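Local atomic coordinates of 'Carboxyl esterase 2 (Tuber melanosporum Mel28, PDB entry 5MIF), a protein that probably hydrolyses carboxylic esters, as an archaeal-like carboxylesterase of the alpha/beta hydrolase fold from a mycorrhizal fungus. Residues A[285-290]-A[315-320]. Numbering follows the deposited sequence.
Sequences EVDPIR and TIHGFA
Val286 and Thr315 bring the two backbones together: Val286 N donates to Thr315 O at 3.0 Å. The CA atoms of Val286 and Ile316 come within 4.9 Å of each other, and past the Val286 N bond the next link, Val286 O to His317 N, is made through a water, while Ile316 CA lies 3.3 Å from Val286 O in a CA-H...O contact. Beyond this point Asp287 opens a type I turn and Ile316 a type II turn, and the side chains take over.

The principal link is a His-carboxylate bond, His317 ND1 to Asp287 OD2 at 2.7 Å. OD2 lies in the plane of the imidazole, yet the carboxylate stands almost upright to the ring (87°); ND1 comes to the syn side of OD2, but 30° out of the carboxylate plane. With CG anti to the backbone N (chi1 -174°), Asp287 reaches across to His317, and its other oxygen, OD1, caps Ile289 N at 2.7 Å, the N coming from above the carboxylate plane. Bonds to both oxygens probably restrain the rotation of the group. The Ile289 CG2 methyl makes a van der Waals contact at the ring edge, 3.5 Å from His317 CE1. Replacing Asp287 with an alanine would probably leave His317 ND1 without its acceptor and Ile289 N without its cap, with the ring freer to turn.

His317 NE2 bonds to Ser190 OG on the apparent nucleophile elbow, consistent with a Ser-His-Asp triad. Asp287 sits in the loop between strand 279-284 and helix 290-302, and His317 follows strand 315-316, with Tyr218 and Leu239 against the histidine's side chain and Phe230 of helix 228-232 touching Ile289.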
ATOM      1  N   GLU A 285      -3.857   9.716  -4.798  1.00 41.39           N
ATOM      2  CA  GLU A 285      -3.271  10.990  -4.399  1.00 44.34           C
ATOM      3  C   GLU A 285      -3.972  12.175  -5.061  1.00 45.72           C
ATOM      4  O   GLU A 285      -4.356  13.140  -4.393  1.00 43.15           O
ATOM      5  CB  GLU A 285      -1.787  11.032  -4.741  1.00 39.27           C
ATOM      6  CG  GLU A 285      -1.144  12.373  -4.478  1.00 39.88           C
ATOM      7  CD  GLU A 285       0.272  12.446  -5.011  1.00 39.00           C
ATOM      8  OE1 GLU A 285       0.567  11.747  -6.006  1.00 43.20           O
ATOM      9  OE2 GLU A 285       1.074  13.228  -4.464  1.00 39.23           O
ATOM     10  N   VAL A 286      -4.141  12.092  -6.373  1.00 46.27           N
ATOM     11  CA  VAL A 286      -4.709  13.198  -7.142  1.00 49.78           C
ATOM     12  C   VAL A 286      -6.202  12.944  -7.345  1.00 43.35           C
ATOM     13  O   VAL A 286      -6.626  12.297  -8.300  1.00 45.82           O
ATOM     14  CB  VAL A 286      -3.958  13.365  -8.477  1.00 48.18           C
ATOM     15  CG1 VAL A 286      -4.535  14.506  -9.297  1.00 49.54           C
ATOM     16  CG2 VAL A 286      -2.472  13.602  -8.199  1.00 45.78           C
ATOM     17  N   ASP A 287      -6.986  13.459  -6.407  1.00 45.99           N
ATOM     18  CA  ASP A 287      -8.381  13.078  -6.248  1.00 42.62           C
ATOM     19  C   ASP A 287      -9.073  14.037  -5.293  1.00 45.58           C
ATOM     20  O   ASP A 287      -8.675  14.149  -4.136  1.00 47.00           O
ATOM     21  CB  ASP A 287      -8.484  11.648  -5.711  1.00 42.78           C
ATOM     22  CG  ASP A 287      -9.920  11.127  -5.647  1.00 44.84           C
ATOM     23  OD1 ASP A 287     -10.880  11.914  -5.769  1.00 50.21           O
ATOM     24  OD2 ASP A 287     -10.103   9.910  -5.426  1.00 43.01           O
ATOM     25  N   PRO A 288     -10.130  14.717  -5.771  1.00 50.01           N
ATOM     26  CA  PRO A 288     -10.924  15.604  -4.917  1.00 50.51           C
ATOM     27  C   PRO A 288     -11.459  14.899  -3.675  1.00 46.30           C
ATOM     28  O   PRO A 288     -11.590  15.522  -2.626  1.00 48.70           O
ATOM     29  CB  PRO A 288     -12.103  16.007  -5.812  1.00 48.98           C
ATOM     30  CG  PRO A 288     -11.738  15.641  -7.156  1.00 50.38           C
ATOM     31  CD  PRO A 288     -10.702  14.585  -7.120  1.00 45.45           C
ATOM     32  N   ILE A 289     -11.759  13.611  -3.800  1.00 42.72           N
ATOM     33  CA  ILE A 289     -12.435  12.896  -2.721  1.00 47.71           C
ATOM     34  C   ILE A 289     -11.416  12.248  -1.752  1.00 46.20           C
ATOM     35  O   ILE A 289     -11.799  11.595  -0.780  1.00 44.44           O
ATOM     36  CB  ILE A 289     -13.416  11.831  -3.296  1.00 45.88           C
ATOM     37  CG1 ILE A 289     -14.643  11.680  -2.411  1.00 54.58           C
ATOM     38  CG2 ILE A 289     -12.755  10.497  -3.518  1.00 48.57           C
ATOM     39  CD1 ILE A 289     -15.547  12.870  -2.492  1.00 61.04           C
ATOM     40  N   ARG A 290     -10.125  12.450  -2.010  1.00 44.71           N
ATOM     41  CA  ARG A 290      -9.070  11.831  -1.198  1.00 43.05           C
ATOM     42  C   ARG A 290      -9.205  12.121   0.306  1.00 43.94           C
ATOM     43  O   ARG A 290      -9.065  11.217   1.126  1.00 45.35           O
ATOM     44  CB  ARG A 290      -7.687  12.285  -1.683  1.00 43.94           C
ATOM     45  CG  ARG A 290      -6.519  11.605  -0.971  1.00 42.16           C
ATOM     46  CD  ARG A 290      -5.203  12.280  -1.324  1.00 41.69           C
ATOM     47  NE  ARG A 290      -5.027  13.496  -0.532  1.00 40.83           N
ATOM     48  CZ  ARG A 290      -4.244  14.518  -0.870  1.00 45.25           C
ATOM     49  NH1 ARG A 290      -3.548  14.483  -1.998  1.00 47.24           N
ATOM     50  NH2 ARG A 290      -4.148  15.574  -0.070  1.00 46.77           N
ATOM     51  N   THR A 315      -1.531   8.708  -8.911  1.00 44.94           N
ATOM     52  CA  THR A 315      -2.700   8.143  -9.573  1.00 43.61           C
ATOM     53  C   THR A 315      -3.957   8.905  -9.184  1.00 42.19           C
ATOM     54  O   THR A 315      -3.911   9.804  -8.344  1.00 44.81           O
ATOM     55  CB  THR A 315      -2.865   6.646  -9.266  1.00 44.00           C
ATOM     56  OG1 THR A 315      -3.847   6.080 -10.151  1.00 46.52           O
ATOM     57  CG2 THR A 315      -3.282   6.434  -7.826  1.00 39.11           C
ATOM     58  N   ILE A 316      -5.072   8.544  -9.816  1.00 47.83           N
ATOM     59  CA  ILE A 316      -6.312   9.311  -9.740  1.00 44.13           C
ATOM     60  C   ILE A 316      -7.507   8.441  -9.386  1.00 44.88           C
ATOM     61  O   ILE A 316      -7.409   7.213  -9.372  1.00 44.12           O
ATOM     62  CB  ILE A 316      -6.611  10.010 -11.086  1.00 46.18           C
ATOM     63  CG1 ILE A 316      -6.793   8.963 -12.191  1.00 41.44           C
ATOM     64  CG2 ILE A 316      -5.514  11.024 -11.424  1.00 45.85           C
ATOM     65  CD1 ILE A 316      -7.067   9.544 -13.548  1.00 45.86           C
ATOM     66  N   HIS A 317      -8.638   9.089  -9.122  1.00 42.44           N
ATOM     67  CA  HIS A 317      -9.888   8.403  -8.819  1.00 41.81           C
ATOM     68  C   HIS A 317     -10.220   7.364  -9.896  1.00 45.14           C
ATOM     69  O   HIS A 317     -10.051   7.622 -11.093  1.00 45.27           O
ATOM     70  CB  HIS A 317     -11.027   9.417  -8.682  1.00 40.25           C
ATOM     71  CG  HIS A 317     -12.219   8.894  -7.944  1.00 39.32           C
ATOM     72  ND1 HIS A 317     -12.338   8.974  -6.572  1.00 40.64           N
ATOM     73  CD2 HIS A 317     -13.340   8.272  -8.382  1.00 39.24           C
ATOM     74  CE1 HIS A 317     -13.485   8.437  -6.199  1.00 34.17           C
ATOM     75  NE2 HIS A 317     -14.116   8.010  -7.278  1.00 43.19           N
ATOM     76  N   GLY A 318     -10.653   6.182  -9.473  1.00 39.99           N
ATOM     77  CA  GLY A 318     -11.042   5.147 -10.409  1.00 41.51           C
ATOM     78  C   GLY A 318      -9.960   4.133 -10.748  1.00 43.11           C
ATOM     79  O   GLY A 318     -10.220   3.201 -11.512  1.00 42.00           O
ATOM     80  N   PHE A 319      -8.763   4.269 -10.173  1.00 42.60           N
ATOM     81  CA  PHE A 319      -7.654   3.420 -10.626  1.00 42.34           C
ATOM     82  C   PHE A 319      -7.903   1.927 -10.418  1.00 43.25           C
ATOM     83  O   PHE A 319      -7.317   1.101 -11.111  1.00 46.48           O
ATOM     84  CB  PHE A 319      -6.316   3.824  -9.966  1.00 41.73           C
ATOM     85  CG  PHE A 319      -6.211   3.542  -8.475  1.00 43.80           C
ATOM     86  CD1 PHE A 319      -6.034   2.246  -7.990  1.00 43.66           C
ATOM     87  CD2 PHE A 319      -6.180   4.591  -7.570  1.00 41.10           C
ATOM     88  CE1 PHE A 319      -5.906   2.009  -6.632  1.00 43.70           C
ATOM     89  CE2 PHE A 319      -6.040   4.366  -6.205  1.00 39.37           C
ATOM     90  CZ  PHE A 319      -5.906   3.076  -5.732  1.00 41.63           C
ATOM     91  N   ALA A 320      -8.785   1.578  -9.491  1.00 40.17           N
ATOM     92  CA  ALA A 320      -9.020   0.176  -9.178  1.00 40.20           C
ATOM     93  C   ALA A 320      -9.964  -0.527 -10.159  1.00 44.42           C
ATOM     94  O   ALA A 320      -9.961  -1.752 -10.229  1.00 42.68           O
ATOM     95  CB  ALA A 320      -9.555   0.041  -7.750  1.00 40.54           C
TER
HETATM   96  O   HOH W   1      -8.978  11.946  -9.410  1.00 47.03           O